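Local coordinates for two-domain protein containing predicted PHP-like metal-dependent phosphoesterase (Bacteroides vulgatus ATCC 8482, PDB 3E38) that binds three zinc ions and probably acts as a metal-dependent phosphoesterase or nuclease of the PHP family, carrying an additional Ig-like domain, at residues L87-S92 with Q224-A229; E167-H172 with L242-E247; H172-E177 with N328-P333; E261-N266 with T271-N276; R297-K302 with Y307-G312. All coordinates share one frame; numbering follows the deposited sequence.

Interaction 1: residues L87-S92 with Q224-A229; sequences LLIKGS and QGIREA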
# COMPACT_ATOMS: atom_id res chain seq x y z
N LEU B 87 23.52 0.11 17.31
CA LEU B 87 24.98 0.16 17.39
C LEU B 87 25.48 1.22 16.43
O LEU B 87 25.15 1.18 15.24
CB LEU B 87 25.65 -1.20 17.04
CG LEU B 87 25.34 -2.43 17.93
CD1 LEU B 87 25.94 -3.71 17.33
CD2 LEU B 87 25.79 -2.26 19.38
N LEU B 88 26.31 2.12 16.95
CA LEU B 88 26.80 3.27 16.20
C LEU B 88 28.30 3.23 15.98
O LEU B 88 29.09 3.44 16.87
CB LEU B 88 26.36 4.55 16.93
CG LEU B 88 26.48 5.97 16.39
CD1 LEU B 88 25.62 6.23 15.19
CD2 LEU B 88 26.11 6.91 17.50
N ILE B 89 28.65 2.96 14.74
CA ILE B 89 30.03 2.87 14.26
C ILE B 89 30.39 4.26 13.71
O ILE B 89 29.76 4.79 12.79
CB ILE B 89 30.13 1.78 13.17
CG1 ILE B 89 29.61 0.46 13.71
CG2 ILE B 89 31.58 1.64 12.53
CD1 ILE B 89 29.26 -0.54 12.59
N LYS B 90 31.39 4.85 14.33
CA LYS B 90 31.94 6.12 13.89
C LYS B 90 32.63 5.93 12.54
O LYS B 90 33.40 4.99 12.31
CB LYS B 90 32.92 6.66 14.93
CG LYS B 90 33.65 7.93 14.44
CD LYS B 90 34.66 8.46 15.47
CE LYS B 90 34.03 9.49 16.42
NZ LYS B 90 33.79 10.77 15.72
N GLY B 91 32.33 6.82 11.61
CA GLY B 91 32.94 6.73 10.30
C GLY B 91 32.78 8.01 9.55
O GLY B 91 32.07 8.96 9.98
N SER B 92 33.45 7.97 8.40
CA SER B 92 33.53 9.07 7.47
C SER B 92 33.83 8.63 6.07
O SER B 92 34.43 7.55 5.81
CB SER B 92 34.65 10.05 7.87
OG SER B 92 34.44 10.66 9.15
N GLN B 224 32.49 -4.98 18.35
CA GLN B 224 33.64 -5.87 18.10
C GLN B 224 33.15 -7.05 17.27
O GLN B 224 33.85 -7.58 16.38
CB GLN B 224 34.31 -6.33 19.43
N GLY B 225 31.92 -7.47 17.55
CA GLY B 225 31.33 -8.60 16.83
C GLY B 225 31.24 -8.28 15.34
O GLY B 225 31.65 -9.06 14.44
N ILE B 226 30.76 -7.08 15.09
CA ILE B 226 30.61 -6.63 13.71
C ILE B 226 31.96 -6.53 13.01
O ILE B 226 32.15 -6.96 11.89
CB ILE B 226 29.97 -5.28 13.65
CG1 ILE B 226 28.50 -5.38 14.12
CG2 ILE B 226 30.03 -4.69 12.24
CD1 ILE B 226 27.81 -4.11 14.05
N ARG B 227 32.90 -5.94 13.71
CA ARG B 227 34.21 -5.70 13.18
C ARG B 227 34.86 -7.01 12.81
O ARG B 227 35.48 -7.11 11.73
CB ARG B 227 35.10 -4.92 14.17
CG ARG B 227 36.54 -4.72 13.66
CD ARG B 227 36.52 -4.09 12.31
NE ARG B 227 37.83 -3.93 11.68
CZ ARG B 227 38.64 -2.89 11.87
NH1 ARG B 227 38.34 -1.89 12.72
NH2 ARG B 227 39.76 -2.84 11.21
N GLU B 228 34.69 -8.03 13.66
CA GLU B 228 35.32 -9.37 13.43
C GLU B 228 34.69 -10.07 12.20
O GLU B 228 35.37 -10.70 11.37
CB GLU B 228 35.27 -10.25 14.69
CG GLU B 228 35.91 -11.64 14.52
CD GLU B 228 34.98 -12.67 13.90
OE1 GLU B 228 33.74 -12.45 13.90
OE2 GLU B 228 35.50 -13.73 13.47
N ALA B 229 33.40 -9.87 12.06
CA ALA B 229 32.67 -10.38 10.90
C ALA B 229 33.23 -9.75 9.62
O ALA B 229 33.54 -10.44 8.63
CB ALA B 229 31.17 -10.08 11.01
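Ile226 reaches Leu87 and Ile89 through an extended branch: CG1 lies opposite the carbonyl carbon (chi1 -68°) and chi2 of -178° stretches CD1 straight out from helix 223-231. Leu87 takes a like first torsion, -62°, which swings its CG to the same side as the helix. The setting is the PHP domain, whose long curled sheet is consistent with the distorted beta/alpha barrel of this family, and the contact joins strand 87-95 of that sheet to helix 223-231. Leu88, between the two touching residues, points to the other face of the strand, where helix 72-83 covers it with Phe74 and Cys77; the strand is thus packed on both faces.

Ile226 does all the touching on the helix side. Its CD1 methyl lies near both strand residues, and Leu87 and Ile226 run past each other in opposite senses, while Ile89 crosses Ile226 at a slant. Ala50, on the adjoining strand 50-56, touches both Leu87 and Ile226 and extends the apolar patch, and Phe23 and Phe107 touch Ile89. The side chain of Ile89 is about 10 Å from that of the zinc ligand His24, so the contact is near the metal site but supplies no ligand. Methyl groups make the whole join: Ile226 CD1 stands 3.8 Å from Leu87 CD1 and 4.1 Å from Ile89 CD1.

Interaction 2: residues E167-H172 with L242-E247; sequences EVANGH and LLIGRE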
# COMPACT_ATOMS: atom_id res chain seq x y z
N GLU B 167 31.99 -1.76 -1.94
CA GLU B 167 30.54 -1.73 -2.09
C GLU B 167 30.18 -2.41 -3.40
O GLU B 167 30.70 -2.06 -4.48
CB GLU B 167 30.01 -0.31 -2.09
CG GLU B 167 29.99 0.31 -0.72
CD GLU B 167 29.34 1.70 -0.71
OE1 GLU B 167 29.29 2.33 -1.80
OE2 GLU B 167 28.92 2.18 0.39
N VAL B 168 29.37 -3.46 -3.27
CA VAL B 168 28.90 -4.26 -4.45
C VAL B 168 27.51 -3.76 -4.83
O VAL B 168 26.95 -4.07 -5.90
CB VAL B 168 28.89 -5.80 -4.23
CG1 VAL B 168 30.35 -6.34 -4.21
CG2 VAL B 168 28.03 -6.20 -2.97
N ALA B 169 26.99 -2.96 -3.93
CA ALA B 169 25.68 -2.36 -4.08
C ALA B 169 25.52 -1.12 -3.20
O ALA B 169 25.76 -1.16 -2.02
CB ALA B 169 24.61 -3.39 -3.81
N ASN B 170 25.14 -0.02 -3.85
CA ASN B 170 24.92 1.31 -3.24
C ASN B 170 23.58 1.90 -3.65
O ASN B 170 23.35 2.23 -4.81
CB ASN B 170 26.07 2.26 -3.63
CG ASN B 170 26.05 3.59 -2.87
OD1 ASN B 170 25.10 4.32 -2.97
ND2 ASN B 170 27.15 3.92 -2.17
N GLY B 171 22.69 2.02 -2.70
CA GLY B 171 21.36 2.54 -2.99
C GLY B 171 20.76 1.68 -4.08
O GLY B 171 20.64 0.49 -3.93
N HIS B 172 20.39 2.30 -5.20
CA HIS B 172 19.74 1.59 -6.31
C HIS B 172 20.78 1.19 -7.36
O HIS B 172 20.43 0.81 -8.44
CB HIS B 172 18.60 2.42 -6.85
CG HIS B 172 17.51 2.68 -5.83
ND1 HIS B 172 16.75 1.66 -5.32
CD2 HIS B 172 17.12 3.80 -5.18
CE1 HIS B 172 15.89 2.15 -4.43
NE2 HIS B 172 16.08 3.45 -4.33
N LEU B 242 17.94 -9.05 -4.62
CA LEU B 242 19.19 -9.80 -4.66
C LEU B 242 19.90 -9.90 -3.29
O LEU B 242 19.77 -9.01 -2.41
CB LEU B 242 20.15 -9.20 -5.70
CG LEU B 242 19.68 -8.94 -7.12
CD1 LEU B 242 20.86 -8.36 -7.89
CD2 LEU B 242 19.14 -10.24 -7.77
N LEU B 243 20.56 -11.02 -3.08
CA LEU B 243 21.40 -11.21 -1.92
C LEU B 243 22.70 -11.66 -2.52
O LEU B 243 22.77 -12.62 -3.28
CB LEU B 243 20.84 -12.22 -0.92
CG LEU B 243 21.60 -12.30 0.41
CD1 LEU B 243 21.31 -11.04 1.25
CD2 LEU B 243 21.20 -13.53 1.18
N ILE B 244 23.74 -10.88 -2.25
CA ILE B 244 25.04 -11.08 -2.85
C ILE B 244 26.11 -11.48 -1.85
O ILE B 244 26.31 -10.83 -0.83
CB ILE B 244 25.45 -9.77 -3.54
CG1 ILE B 244 24.29 -9.29 -4.44
CG2 ILE B 244 26.79 -9.95 -4.30
CD1 ILE B 244 24.10 -7.80 -4.54
N GLY B 245 26.79 -12.57 -2.16
CA GLY B 245 27.85 -13.06 -1.28
C GLY B 245 28.55 -14.34 -1.72
O GLY B 245 28.25 -14.91 -2.75
N ARG B 246 29.50 -14.77 -0.91
CA ARG B 246 30.21 -16.01 -1.22
C ARG B 246 29.30 -17.21 -0.98
O ARG B 246 28.50 -17.30 -0.04
CB ARG B 246 31.52 -16.14 -0.45
CG ARG B 246 32.58 -15.19 -0.96
CD ARG B 246 33.97 -15.46 -0.37
NE ARG B 246 34.89 -14.39 -0.77
CZ ARG B 246 34.79 -13.13 -0.35
NH1 ARG B 246 33.78 -12.75 0.44
NH2 ARG B 246 35.65 -12.23 -0.78
N GLU B 247 29.42 -18.11 -1.92
CA GLU B 247 28.66 -19.34 -1.94
C GLU B 247 28.70 -20.11 -0.63
O GLU B 247 27.73 -20.72 -0.22
CB GLU B 247 29.20 -20.25 -3.03
CG GLU B 247 28.56 -21.59 -2.96
CD GLU B 247 29.14 -22.55 -3.92
OE1 GLU B 247 30.19 -22.24 -4.52
OE2 GLU B 247 28.55 -23.63 -4.07
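Glu167 OE1 takes two hydrogen bonds right beside Val168 and Ala169, the two residues that meet Ile244. One comes from Asn170 ND2 at 2.7 Å, nearly straight, with the oxygen in the plane of the amide and the donor on the syn side of the carboxylate, though 31° out of its plane; the other comes from the backbone N of His137, and so does not grip that residue's ligating ring directly. Glu167 OE2 is bonded to His24 ND1 and Thr192 OG1, and Asn170 ND2 also reaches Asp194 OD2. Since His24, His137 and Asp194 are zinc ligands, Glu167 and Asn170 form a second shell that probably helps position the ligands.

Val168 and Ala169 turn their side chains away from that polar face, toward strand 242-244. Both strands belong to the curled mixed sheet of the PHP domain, a fold related to the beta/alpha barrels, and the chain bends at Val168. With chi1 at -72° Val168 CG1 lies opposite the carbonyl carbon, which leaves CG2 between N and C; that methyl meets Ile244 CG2 at 4.2 Å, the two side chains lying alongside and running opposite ways. The other branch of Ile244 is turned off the fully extended form, with chi2 at 145°, and brings CD1 to 4.5 Å from Ala169 CB. Ile179, from helix 176-185, and Met189, from strand 188-192, touch both Val168 and Ile244.

Interaction 3: residues H172-E177 with N328-P333; sequences HLYMPE and NFIVAP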
# COMPACT_ATOMS: atom_id res chain seq x y z
N HIS B 172 20.39 2.30 -5.20
CA HIS B 172 19.74 1.59 -6.31
C HIS B 172 20.78 1.19 -7.36
O HIS B 172 20.43 0.81 -8.44
CB HIS B 172 18.60 2.42 -6.85
CG HIS B 172 17.51 2.68 -5.83
ND1 HIS B 172 16.75 1.66 -5.32
CD2 HIS B 172 17.12 3.80 -5.18
CE1 HIS B 172 15.89 2.15 -4.43
NE2 HIS B 172 16.08 3.45 -4.33
N LEU B 173 22.04 1.24 -6.98
CA LEU B 173 23.17 0.88 -7.92
C LEU B 173 23.81 -0.43 -7.55
O LEU B 173 24.35 -0.57 -6.47
CB LEU B 173 24.24 2.00 -7.99
CG LEU B 173 25.50 1.83 -8.88
CD1 LEU B 173 25.19 1.52 -10.37
CD2 LEU B 173 26.43 3.04 -8.79
N TYR B 174 23.71 -1.38 -8.47
CA TYR B 174 24.33 -2.73 -8.41
C TYR B 174 25.58 -2.72 -9.27
O TYR B 174 25.52 -2.30 -10.40
CB TYR B 174 23.33 -3.79 -8.90
CG TYR B 174 23.86 -5.21 -9.02
CD1 TYR B 174 24.25 -5.92 -7.90
CD2 TYR B 174 23.89 -5.86 -10.24
CE1 TYR B 174 24.65 -7.21 -7.99
CE2 TYR B 174 24.33 -7.16 -10.35
CZ TYR B 174 24.70 -7.84 -9.22
OH TYR B 174 25.14 -9.12 -9.31
N MSE B 175 26.71 -3.21 -8.73
CA MSE B 175 28.02 -3.17 -9.40
C MSE B 175 28.73 -4.50 -9.38
O MSE B 175 29.64 -4.68 -8.59
CB MSE B 175 28.88 -2.10 -8.72
CG MSE B 175 28.11 -0.80 -8.71
SE MSE B 175 28.60 0.62 -7.50
CE MSE B 175 28.01 -0.08 -5.78
N PRO B 176 28.35 -5.40 -10.27
CA PRO B 176 28.89 -6.76 -10.32
C PRO B 176 30.36 -6.85 -10.52
O PRO B 176 30.97 -7.86 -10.18
CB PRO B 176 28.22 -7.38 -11.57
CG PRO B 176 27.73 -6.23 -12.39
CD PRO B 176 27.31 -5.20 -11.29
N GLU B 177 30.93 -5.82 -11.11
CA GLU B 177 32.37 -5.86 -11.39
C GLU B 177 33.06 -6.00 -10.04
O GLU B 177 34.12 -6.61 -9.94
CB GLU B 177 32.87 -4.60 -12.12
CG GLU B 177 32.20 -4.28 -13.46
CD GLU B 177 30.80 -3.66 -13.35
OE1 GLU B 177 30.26 -3.53 -12.23
OE2 GLU B 177 30.24 -3.32 -14.41
N ASN B 328 18.53 -15.34 -7.57
CA ASN B 328 18.72 -14.04 -6.92
C ASN B 328 19.68 -14.10 -5.73
O ASN B 328 19.82 -13.16 -4.98
CB ASN B 328 17.38 -13.39 -6.53
CG ASN B 328 16.60 -14.19 -5.53
OD1 ASN B 328 16.54 -15.39 -5.64
ND2 ASN B 328 15.89 -13.50 -4.60
N PHE B 329 20.32 -15.25 -5.57
CA PHE B 329 21.40 -15.44 -4.58
C PHE B 329 22.68 -15.46 -5.37
O PHE B 329 23.17 -16.52 -5.79
CB PHE B 329 21.24 -16.72 -3.78
CG PHE B 329 20.37 -16.56 -2.53
CD1 PHE B 329 19.41 -15.57 -2.47
CD2 PHE B 329 20.52 -17.41 -1.45
CE1 PHE B 329 18.63 -15.44 -1.35
CE2 PHE B 329 19.75 -17.27 -0.32
CZ PHE B 329 18.80 -16.29 -0.27
N ILE B 330 23.23 -14.26 -5.55
CA ILE B 330 24.39 -14.05 -6.42
C ILE B 330 25.71 -14.40 -5.76
O ILE B 330 26.12 -13.75 -4.79
CB ILE B 330 24.45 -12.62 -6.93
CG1 ILE B 330 23.10 -12.21 -7.54
CG2 ILE B 330 25.61 -12.51 -7.92
CD1 ILE B 330 22.65 -13.06 -8.78
N VAL B 331 26.37 -15.41 -6.33
CA VAL B 331 27.62 -15.94 -5.78
C VAL B 331 28.84 -15.48 -6.59
O VAL B 331 30.00 -15.55 -6.16
CB VAL B 331 27.53 -17.51 -5.62
CG1 VAL B 331 26.29 -17.90 -4.73
CG2 VAL B 331 27.52 -18.28 -7.00
N ALA B 332 28.52 -14.99 -7.77
CA ALA B 332 29.47 -14.42 -8.73
C ALA B 332 28.68 -13.56 -9.72
O ALA B 332 27.48 -13.75 -9.89
CB ALA B 332 30.27 -15.51 -9.48
N PRO B 333 29.34 -12.60 -10.37
CA PRO B 333 28.59 -11.88 -11.38
C PRO B 333 27.83 -12.83 -12.28
O PRO B 333 28.38 -13.83 -12.77
CB PRO B 333 29.69 -11.18 -12.21
CG PRO B 333 30.84 -11.08 -11.34
CD PRO B 333 30.78 -12.30 -10.43
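Tyr174 and Ile330 meet at a slant, the hydroxyl end of the ring resting against the branched carbons of the isoleucine. With CG opposite the backbone N (chi1 175°), the tyrosine extends from strand 173-174 across to residues 328-333, and its OH comes to 3.7 Å from Ile330 CG2. The CG1 branch of Ile330 lies a little farther from the same oxygen, at 4.1 Å. Pro176 CD lies on one face of the ring, 3.5 Å above the plane and toward the rim, and probably limits how the ring can turn.

The second meeting point is between two prolines. Pro176 CB and Pro333 CB touch at 4.1 Å, and Pro333 CG comes to 3.4 Å from Pro176 O, beyond the oxygen and off the carbonyl plane. The neighbouring Val331 and Ala332 form a classic beta bulge in the edge strand 330-332.

The contact joins the metal-binding PHP domain to the C-terminal Ig-like domain. Ile179 of helix 176-185 fills in between them, touching Tyr174, Ile330 and Pro333, while Glu177 packs on Arg297 of the second subunit, so the assembly comes close to this junction too. Chemically, a hydroxyl and a carbonyl oxygen each meet carbon, and the prolines add a contact of CB on CB. The two segments therefore give each other van der Waals contact at this spot and no directional bond; such bonds come from the backbone of Ile330, which is hydrogen-bonded to Leu243 and Gly245.

Interaction 4: residues E261-N266 with T271-N276; sequences EEVSRN and TLSITN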
# COMPACT_ATOMS: atom_id res chain seq x y z
N GLU B 261 9.99 -30.33 3.28
CA GLU B 261 9.51 -31.59 3.86
C GLU B 261 8.82 -32.47 2.82
O GLU B 261 8.03 -31.99 2.00
CB GLU B 261 8.53 -31.33 4.99
CG GLU B 261 9.01 -30.45 6.12
CD GLU B 261 7.86 -30.17 7.11
OE1 GLU B 261 6.81 -30.83 6.98
OE2 GLU B 261 8.00 -29.30 7.99
N GLU B 262 9.14 -33.75 2.87
CA GLU B 262 8.51 -34.77 2.03
C GLU B 262 7.15 -35.07 2.63
O GLU B 262 7.06 -35.65 3.69
CB GLU B 262 9.35 -36.06 1.92
CG GLU B 262 8.64 -37.22 1.17
CD GLU B 262 9.56 -38.41 0.83
OE1 GLU B 262 10.76 -38.20 0.57
OE2 GLU B 262 9.06 -39.55 0.80
N VAL B 263 6.10 -34.64 1.93
CA VAL B 263 4.72 -34.83 2.36
C VAL B 263 4.23 -36.22 2.01
O VAL B 263 3.36 -36.81 2.67
CB VAL B 263 3.74 -33.90 1.62
CG1 VAL B 263 2.30 -34.29 1.94
CG2 VAL B 263 4.01 -32.45 1.93
N SER B 264 4.85 -36.75 0.97
CA SER B 264 4.43 -38.00 0.35
C SER B 264 5.38 -38.54 -0.70
O SER B 264 6.29 -37.87 -1.18
CB SER B 264 3.07 -37.76 -0.32
OG SER B 264 2.62 -38.90 -1.00
N ARG B 265 5.10 -39.77 -1.07
CA ARG B 265 5.88 -40.46 -2.10
C ARG B 265 5.10 -41.64 -2.71
O ARG B 265 4.02 -42.01 -2.27
CB ARG B 265 7.21 -40.94 -1.51
CG ARG B 265 8.20 -41.54 -2.50
CD ARG B 265 9.52 -41.99 -1.84
NE ARG B 265 10.41 -40.90 -1.42
CZ ARG B 265 11.54 -40.57 -2.05
NH1 ARG B 265 11.93 -41.24 -3.13
NH2 ARG B 265 12.29 -39.58 -1.60
N ASN B 266 5.62 -42.09 -3.84
CA ASN B 266 5.15 -43.32 -4.49
C ASN B 266 5.96 -43.65 -5.72
O ASN B 266 7.07 -43.13 -5.90
CB ASN B 266 3.64 -43.36 -4.81
CG ASN B 266 3.19 -42.32 -5.81
OD1 ASN B 266 3.94 -41.92 -6.70
ND2 ASN B 266 1.94 -41.89 -5.69
N THR B 271 6.11 -35.84 -3.32
CA THR B 271 5.44 -34.57 -3.04
C THR B 271 6.12 -33.90 -1.87
O THR B 271 6.26 -34.50 -0.80
CB THR B 271 3.96 -34.76 -2.75
OG1 THR B 271 3.33 -35.17 -3.97
CG2 THR B 271 3.32 -33.46 -2.28
N LEU B 272 6.60 -32.69 -2.11
CA LEU B 272 7.26 -31.87 -1.09
C LEU B 272 6.41 -30.69 -0.67
O LEU B 272 5.47 -30.28 -1.34
CB LEU B 272 8.60 -31.32 -1.61
CG LEU B 272 9.69 -32.30 -2.08
CD1 LEU B 272 10.86 -31.54 -2.71
CD2 LEU B 272 10.15 -33.16 -0.92
N SER B 273 6.73 -30.15 0.49
CA SER B 273 6.14 -28.87 0.89
C SER B 273 7.32 -28.00 1.25
O SER B 273 8.01 -28.27 2.24
CB SER B 273 5.17 -28.97 2.07
OG SER B 273 5.87 -29.11 3.31
N ILE B 274 7.54 -26.97 0.44
CA ILE B 274 8.63 -26.01 0.68
C ILE B 274 8.10 -24.66 1.16
O ILE B 274 7.26 -24.05 0.54
CB ILE B 274 9.44 -25.82 -0.58
CG1 ILE B 274 9.82 -27.19 -1.12
CG2 ILE B 274 10.65 -24.96 -0.30
CD1 ILE B 274 10.60 -27.12 -2.38
N THR B 275 8.57 -24.24 2.30
CA THR B 275 8.15 -22.98 2.87
C THR B 275 9.30 -22.02 3.03
O THR B 275 10.34 -22.37 3.57
CB THR B 275 7.54 -23.19 4.25
OG1 THR B 275 6.52 -24.18 4.15
CG2 THR B 275 6.95 -21.89 4.81
N ASN B 276 9.05 -20.82 2.53
CA ASN B 276 9.92 -19.67 2.64
C ASN B 276 9.56 -19.06 3.98
O ASN B 276 8.44 -18.55 4.20
CB ASN B 276 9.67 -18.67 1.51
CG ASN B 276 10.73 -17.58 1.41
OD1 ASN B 276 11.56 -17.43 2.29
ND2 ASN B 276 10.67 -16.78 0.34
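Thr271 O takes two donors from across the hairpin, Val263 N at 2.7 Å and Ser264 N at 3.2 Å. That doubling is the signature of a classic beta bulge: Val263 and Ser264 both face Thr271, and the register slips by one residue between Glu262 and Ser264. Thr271 N completes the set by donating to Ser264 O at 3.0 Å, well above the carbonyl plane. Farther along, Glu261 and Ser273 form a regular antiparallel hydrogen-bonded pair. Glu261 N donates to Ser273 O at 3.0 Å from above the carbonyl plane; Glu261 O receives Ser273 N at 2.7 Å within its carbonyl plane and also has Leu272 CA nearby at 3.2 Å, a CA-H...O contact.

Arg265 grips Glu262 side-on, NE to OE2 at 2.9 Å and NH2 to OE1 at 3.0 Å, both on the syn side but a little over 30° out of the carboxylate plane. NH2 has a further salt bridge to the terminal carboxylate of Leu343, and Thr271 OG1 bonds to Arg310 of the next strand. Val263 CG2, opposite its carbonyl carbon, packs on Ser273 CB. This outer hairpin of the Ig-like domain is therefore held chiefly by backbone bonds, and the one arginine, shared between two carboxylates, probably offsets the charge along its edge.

Interaction 5: residues R297-K302 with Y307-G312; sequences RDMTLK and YTVRIG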
# COMPACT_ATOMS: atom_id res chain seq x y z
N ARG B 297 10.07 -25.62 -14.01
CA ARG B 297 11.10 -24.94 -14.82
C ARG B 297 11.54 -23.66 -14.11
O ARG B 297 12.71 -23.26 -14.13
CB ARG B 297 10.61 -24.63 -16.22
CG ARG B 297 10.60 -25.89 -17.02
CD ARG B 297 10.04 -25.75 -18.41
NE ARG B 297 10.88 -24.91 -19.23
CZ ARG B 297 10.60 -24.61 -20.47
NH1 ARG B 297 9.52 -25.09 -21.07
NH2 ARG B 297 11.43 -23.82 -21.12
N ASP B 298 10.56 -23.06 -13.46
CA ASP B 298 10.78 -21.80 -12.76
C ASP B 298 9.88 -21.76 -11.56
O ASP B 298 8.81 -22.33 -11.57
CB ASP B 298 10.47 -20.61 -13.68
CG ASP B 298 11.60 -20.31 -14.62
OD1 ASP B 298 12.63 -19.77 -14.16
OD2 ASP B 298 11.46 -20.60 -15.83
N MSE B 299 10.31 -21.07 -10.54
CA MSE B 299 9.50 -21.02 -9.35
C MSE B 299 9.92 -19.90 -8.44
O MSE B 299 11.09 -19.68 -8.19
CB MSE B 299 9.65 -22.36 -8.65
CG MSE B 299 8.77 -22.53 -7.48
SE MSE B 299 8.77 -24.35 -6.73
CE MSE B 299 7.31 -23.84 -5.47
N THR B 300 8.92 -19.17 -7.97
CA THR B 300 9.16 -18.07 -7.04
C THR B 300 8.52 -18.35 -5.73
O THR B 300 7.28 -18.49 -5.63
CB THR B 300 8.55 -16.75 -7.50
OG1 THR B 300 9.25 -16.30 -8.66
CG2 THR B 300 8.67 -15.69 -6.36
N LEU B 301 9.37 -18.44 -4.71
CA LEU B 301 8.92 -18.66 -3.35
C LEU B 301 8.86 -17.33 -2.63
O LEU B 301 9.85 -16.79 -2.19
CB LEU B 301 9.83 -19.62 -2.58
CG LEU B 301 9.91 -21.07 -2.98
CD1 LEU B 301 10.52 -21.18 -4.36
CD2 LEU B 301 10.76 -21.75 -1.93
N LYS B 302 7.64 -16.83 -2.55
CA LYS B 302 7.36 -15.59 -1.87
C LYS B 302 7.57 -15.71 -0.37
O LYS B 302 7.57 -16.81 0.19
CB LYS B 302 5.91 -15.12 -2.17
CG LYS B 302 5.75 -14.54 -3.58
CD LYS B 302 4.32 -14.54 -4.02
CE LYS B 302 4.10 -13.99 -5.43
NZ LYS B 302 3.87 -12.52 -5.52
N TYR B 307 4.66 -23.82 -0.19
CA TYR B 307 4.30 -24.40 -1.49
C TYR B 307 4.34 -25.91 -1.48
O TYR B 307 5.17 -26.53 -0.81
CB TYR B 307 5.28 -23.93 -2.54
CG TYR B 307 5.28 -22.45 -2.73
CD1 TYR B 307 6.04 -21.63 -1.91
CD2 TYR B 307 4.52 -21.88 -3.73
CE1 TYR B 307 6.03 -20.27 -2.07
CE2 TYR B 307 4.50 -20.50 -3.90
CZ TYR B 307 5.26 -19.70 -3.07
OH TYR B 307 5.26 -18.34 -3.24
N THR B 308 3.42 -26.49 -2.25
CA THR B 308 3.39 -27.94 -2.50
C THR B 308 4.05 -28.19 -3.83
O THR B 308 3.63 -27.71 -4.87
CB THR B 308 1.99 -28.48 -2.53
OG1 THR B 308 1.27 -27.98 -1.40
CG2 THR B 308 2.00 -30.02 -2.51
N VAL B 309 5.10 -28.96 -3.80
CA VAL B 309 5.89 -29.22 -4.98
C VAL B 309 5.97 -30.71 -5.26
O VAL B 309 6.44 -31.50 -4.45
CB VAL B 309 7.30 -28.61 -4.78
CG1 VAL B 309 8.19 -28.85 -5.97
CG2 VAL B 309 7.16 -27.13 -4.49
N ARG B 310 5.46 -31.07 -6.43
CA ARG B 310 5.48 -32.46 -6.86
C ARG B 310 6.63 -32.67 -7.81
O ARG B 310 6.85 -31.90 -8.74
CB ARG B 310 4.15 -32.83 -7.52
CG ARG B 310 4.09 -34.27 -8.11
CD ARG B 310 3.89 -35.38 -7.06
NE ARG B 310 3.83 -36.71 -7.69
CZ ARG B 310 3.70 -37.86 -7.02
NH1 ARG B 310 3.60 -37.86 -5.69
NH2 ARG B 310 3.67 -39.01 -7.67
N ILE B 311 7.37 -33.72 -7.54
CA ILE B 311 8.46 -34.15 -8.41
C ILE B 311 8.11 -35.52 -8.96
O ILE B 311 7.97 -36.49 -8.22
CB ILE B 311 9.83 -34.23 -7.68
CG1 ILE B 311 10.27 -32.87 -7.14
CG2 ILE B 311 10.89 -34.79 -8.65
CD1 ILE B 311 9.41 -32.30 -6.06
N GLY B 312 7.92 -35.59 -10.27
CA GLY B 312 7.58 -36.83 -10.91
C GLY B 312 8.78 -37.68 -11.31
O GLY B 312 9.85 -37.17 -11.66
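The Tyr307 ring is met at its edge by Lys302, just past strand 298-301, and on one side by residues of the strand. Lys302 N lies near the ring plane beyond the hydroxyl and donates to Tyr307 OH at 2.9 Å, with an angle of 162° at the hydrogen. Met299 CE, Leu301 CA and Thr300 O approach obliquely, all from the same side of the plane, Leu301 CA coming to 3.5 Å from Tyr307 CE1. A first torsion of -61° puts CG beside the backbone N and opposite the carbonyl carbon, and the ring then reaches over the strand.

Met299, modelled as selenomethionine, is fully extended and lies alongside the tyrosine, running the other way. Its CE touches Tyr307 CB at 3.6 Å and presses Val309 CG2 at 3.4 Å, a tight carbon pair. A phenylalanine in place of Tyr307 would probably keep much of this packing but leave the backbone N of Lys302 without its hydroxyl mate.

Two sheets of the Ig-like sandwich face each other here, the axes of the two strand segments passing 9.9 Å apart at closest, with Met299, Leu301, Tyr307 and Val309 meeting between them. Leu301 also touches Ile274 on strand 269-276, and Ala2 of the third subunit packs on Tyr307. In its own sheet strand 298-301 is outermost, next to strand 282-286, whereas strand 306-313 lies in the other sheet between strands 269-276 and 293-294.

In the fold
Interactions 1 and 2 both draw on the curled sheet of the PHP domain, with centres 19 Å apart. Interaction 2 is linked to the metal site by its second shell, the side chain of Ala169 lying about 14 Å from a zinc ion. Interaction 3 shares His172 with it, has its centre only 5 Å away, and is tied to it by probable hydrogen bonds, Leu243 O to Ile330 N at 2.8 Å among them; here the two domains meet. Interactions 4 and 5, centres 10 Å apart, lie in the Ig-like domain and are joined by a probable hydrogen bond, Leu272 N to Val309 O at 2.6 Å. They lie away from the metal site; the centre of interaction 4 is 42 Å from that of interaction 1.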